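Local coordinates for protein Doc8: Type I dockerin repeat domain from family 9 glycoside hydrolase WP_009982745[Ruminococcus flavefaciens] (Ruminococcus flavefaciens FD-1, PDB 5M2S) that probably docks its parent family 9 glycoside hydrolase onto a cohesin module of a cellulosomal scaffoldin, through a calcium-loaded dockerin fold, at residues V37-M46 with T83-L94. Numbering follows the deposited sequence. Where two conformers were deposited one is given.
Sequences VDISDAVIIM and TNADALAIQKYL. With CA (calcium ion), chain G; CA (calcium ion), chain F.
The two calcium-binding loop-helix motifs of a type I dockerin meet here, their helices antiparallel at 171° with axes 8.6 Å apart. A42 and A87 let them come this close: their CB atoms sit 4.1 Å apart, and A42 CB also rests against A87 O. Beside them, I45 and I90 reach tip to tip, CD1 to CD1 at 3.6 Å. In both, chi1 (-73° and -67°) sets CG1 beside the backbone N and CG2 anti to it; CG2 of I45 meets T83 O and the CB of A87, CG2 of I90 lies near D38 O. At one end L94 lays its two methyls along the turn into helix 39-46, CD1 3.5 Å from I39 N and CD2 against V37 O, while I39 CD1 meets Q91 CG. At the other, M46 is bent at chi2 and chi3, bringing SD to the CB of A87 (3.8 Å); in one of its two conformers N84 brings OD1 near CE.

At the same ends D41 and D86 each grip a calcium ion with both carboxylate oxygens, and OD2 also accepts, on its anti lone pair, from D38 N (3.0 Å) and T83 N (2.8 Å) respectively, as part of a capping box. With a water in each, D30, N32, D34 and the carbonyl of I36 complete the first site; D74, N80 and the carbonyls of N76 and G81 the second. I45 also packs on I82, just after G81, and across helices 39-50 and 84-94 lies the partner protein's chain, which hydrogen-bonds S40 and the amide of Q91.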
# COMPACT_ATOMS: atom_id res chain seq x y z
N VAL B 37 5.80 -9.63 -9.71
CA VAL B 37 5.29 -9.85 -8.35
C VAL B 37 5.02 -8.47 -7.74
O VAL B 37 5.94 -7.64 -7.57
CB VAL B 37 6.25 -10.67 -7.48
CG1 VAL B 37 5.69 -10.88 -6.08
CG2 VAL B 37 6.44 -12.03 -8.16
N ASP B 38 3.75 -8.21 -7.49
CA ASP B 38 3.34 -6.96 -6.87
C ASP B 38 2.09 -7.18 -6.02
O ASP B 38 1.63 -8.32 -5.84
CB ASP B 38 3.19 -5.84 -7.91
CG ASP B 38 2.03 -6.05 -8.86
OD1 ASP B 38 1.10 -6.85 -8.57
OD2 ASP B 38 2.01 -5.35 -9.92
N ILE B 39 1.55 -6.11 -5.47
CA ILE B 39 0.51 -6.25 -4.47
C ILE B 39 -0.76 -6.84 -5.07
O ILE B 39 -1.58 -7.38 -4.32
CB ILE B 39 0.27 -4.93 -3.70
CG1 ILE B 39 -0.58 -5.12 -2.45
CG2 ILE B 39 -0.33 -3.85 -4.60
CD1 ILE B 39 0.13 -5.79 -1.30
N SER B 40 -0.93 -6.77 -6.40
CA SER B 40 -2.11 -7.41 -7.03
C SER B 40 -2.10 -8.94 -6.84
O SER B 40 -3.16 -9.62 -6.86
CB SER B 40 -2.25 -7.10 -8.54
OG SER B 40 -2.87 -5.82 -8.79
N ASP B 41 -0.91 -9.49 -6.67
CA ASP B 41 -0.80 -10.91 -6.37
C ASP B 41 -1.36 -11.23 -5.00
O ASP B 41 -2.00 -12.26 -4.85
CB ASP B 41 0.66 -11.35 -6.54
CG ASP B 41 1.13 -11.26 -7.98
OD1 ASP B 41 0.49 -11.92 -8.85
OD2 ASP B 41 2.11 -10.54 -8.28
N ALA B 42 -1.17 -10.36 -4.01
CA ALA B 42 -1.81 -10.56 -2.72
C ALA B 42 -3.33 -10.40 -2.83
O ALA B 42 -4.09 -11.18 -2.23
CB ALA B 42 -1.22 -9.60 -1.66
N VAL B 43 -3.78 -9.42 -3.63
CA VAL B 43 -5.20 -9.25 -3.87
C VAL B 43 -5.85 -10.53 -4.43
O VAL B 43 -6.88 -10.98 -3.93
CB VAL B 43 -5.46 -8.07 -4.84
CG1 VAL B 43 -6.92 -8.01 -5.26
CG2 VAL B 43 -5.03 -6.74 -4.21
N ILE B 44 -5.29 -11.09 -5.49
CA ILE B 44 -5.96 -12.24 -6.09
C ILE B 44 -6.06 -13.44 -5.12
O ILE B 44 -7.08 -14.17 -5.12
CB ILE B 44 -5.38 -12.61 -7.47
CG1 ILE B 44 -6.41 -13.44 -8.25
CG2 ILE B 44 -4.04 -13.33 -7.37
CD1 ILE B 44 -5.95 -13.67 -9.67
N ILE B 45 -5.04 -13.66 -4.31
CA ILE B 45 -5.10 -14.68 -3.31
C ILE B 45 -6.25 -14.39 -2.33
O ILE B 45 -7.05 -15.27 -2.03
CB ILE B 45 -3.74 -14.80 -2.56
CG1 ILE B 45 -2.67 -15.46 -3.46
CG2 ILE B 45 -3.87 -15.60 -1.25
CD1 ILE B 45 -1.24 -15.31 -2.93
N MET B 46 -6.35 -13.14 -1.84
CA MET B 46 -7.41 -12.82 -0.88
C MET B 46 -8.78 -12.98 -1.50
O MET B 46 -9.71 -13.46 -0.85
CB MET B 46 -7.27 -11.41 -0.32
CG MET B 46 -6.04 -11.19 0.52
SD MET B 46 -5.80 -12.41 1.84
CE MET B 46 -7.34 -12.15 2.75
N THR B 83 -3.27 -20.07 1.29
CA THR B 83 -3.93 -19.57 2.49
C THR B 83 -3.64 -18.08 2.64
O THR B 83 -2.84 -17.52 1.89
CB THR B 83 -3.46 -20.28 3.77
OG1 THR B 83 -2.15 -19.82 4.16
CG2 THR B 83 -3.43 -21.77 3.60
N ASN B 84 -4.26 -17.45 3.64
CA ASN B 84 -4.03 -16.02 3.91
C ASN B 84 -2.54 -15.71 4.05
O ASN B 84 -2.06 -14.65 3.62
CB ASN B 84 -4.76 -15.57 5.18
CG ASN B 84 -6.26 -15.40 4.99
OD1 ASN B 84 -6.77 -15.27 3.87
ND2 ASN B 84 -7.00 -15.39 6.12
N ALA B 85 -1.79 -16.62 4.67
CA ALA B 85 -0.38 -16.41 4.91
C ALA B 85 0.45 -16.27 3.65
O ALA B 85 1.52 -15.66 3.67
CB ALA B 85 0.18 -17.53 5.77
N ASP B 86 -0.03 -16.81 2.53
CA ASP B 86 0.65 -16.61 1.23
C ASP B 86 0.60 -15.13 0.78
O ASP B 86 1.60 -14.57 0.30
CB ASP B 86 0.06 -17.54 0.18
CG ASP B 86 0.37 -19.01 0.47
OD1 ASP B 86 1.56 -19.38 0.54
OD2 ASP B 86 -0.58 -19.78 0.70
N ALA B 87 -0.57 -14.52 0.96
CA ALA B 87 -0.74 -13.09 0.68
C ALA B 87 0.14 -12.26 1.59
O ALA B 87 0.83 -11.35 1.12
CB ALA B 87 -2.19 -12.68 0.84
N LEU B 88 0.16 -12.57 2.88
CA LEU B 88 1.02 -11.85 3.82
C LEU B 88 2.47 -11.96 3.46
O LEU B 88 3.21 -10.99 3.60
CB LEU B 88 0.81 -12.35 5.25
CG LEU B 88 -0.60 -12.15 5.81
CD1 LEU B 88 -0.76 -12.79 7.18
CD2 LEU B 88 -0.89 -10.68 5.90
N ALA B 89 2.90 -13.15 3.01
CA ALA B 89 4.29 -13.33 2.61
C ALA B 89 4.67 -12.42 1.42
O ALA B 89 5.78 -11.84 1.37
CB ALA B 89 4.56 -14.79 2.26
N ILE B 90 3.76 -12.31 0.46
CA ILE B 90 3.98 -11.42 -0.68
C ILE B 90 4.14 -9.98 -0.16
O ILE B 90 5.05 -9.26 -0.58
CB ILE B 90 2.85 -11.56 -1.72
CG1 ILE B 90 2.92 -12.96 -2.35
CG2 ILE B 90 2.91 -10.46 -2.78
CD1 ILE B 90 1.73 -13.29 -3.22
N GLN B 91 3.25 -9.55 0.75
CA GLN B 91 3.39 -8.23 1.37
C GLN B 91 4.74 -8.05 2.06
O GLN B 91 5.37 -7.00 1.91
CB GLN B 91 2.27 -7.95 2.36
CG GLN B 91 0.93 -7.77 1.69
CD GLN B 91 -0.16 -7.60 2.73
OE1 GLN B 91 -0.83 -8.57 3.11
NE2 GLN B 91 -0.30 -6.39 3.24
N LYS B 92 5.19 -9.06 2.79
CA LYS B 92 6.48 -8.96 3.48
C LYS B 92 7.62 -8.77 2.48
O LYS B 92 8.55 -7.96 2.66
CB LYS B 92 6.74 -10.18 4.34
CG LYS B 92 5.85 -10.35 5.57
CD LYS B 92 6.23 -11.63 6.29
CE LYS B 92 5.32 -11.90 7.47
NZ LYS B 92 5.87 -13.00 8.32
N TYR B 93 7.58 -9.57 1.42
CA TYR B 93 8.59 -9.49 0.36
C TYR B 93 8.63 -8.09 -0.26
O TYR B 93 9.70 -7.45 -0.41
CB TYR B 93 8.29 -10.54 -0.71
CG TYR B 93 9.15 -10.37 -1.90
CD1 TYR B 93 10.51 -10.66 -1.82
CD2 TYR B 93 8.65 -9.87 -3.08
CE1 TYR B 93 11.35 -10.46 -2.90
CE2 TYR B 93 9.48 -9.67 -4.18
CZ TYR B 93 10.81 -9.96 -4.08
OH TYR B 93 11.61 -9.75 -5.19
N LEU B 94 7.45 -7.56 -0.57
CA LEU B 94 7.36 -6.22 -1.18
C LEU B 94 7.91 -5.12 -0.28
O LEU B 94 8.46 -4.12 -0.78
CB LEU B 94 5.92 -5.93 -1.61
CG LEU B 94 5.42 -6.80 -2.76
CD1 LEU B 94 3.93 -6.63 -2.89
CD2 LEU B 94 6.07 -6.50 -4.09
CA CA G . 1.73 -10.87 -10.68
CA CA F . 0.88 -21.71 1.23
O HOH W 1 0.82 -8.67 -10.55
O HOH W 2 0.32 -20.91 3.44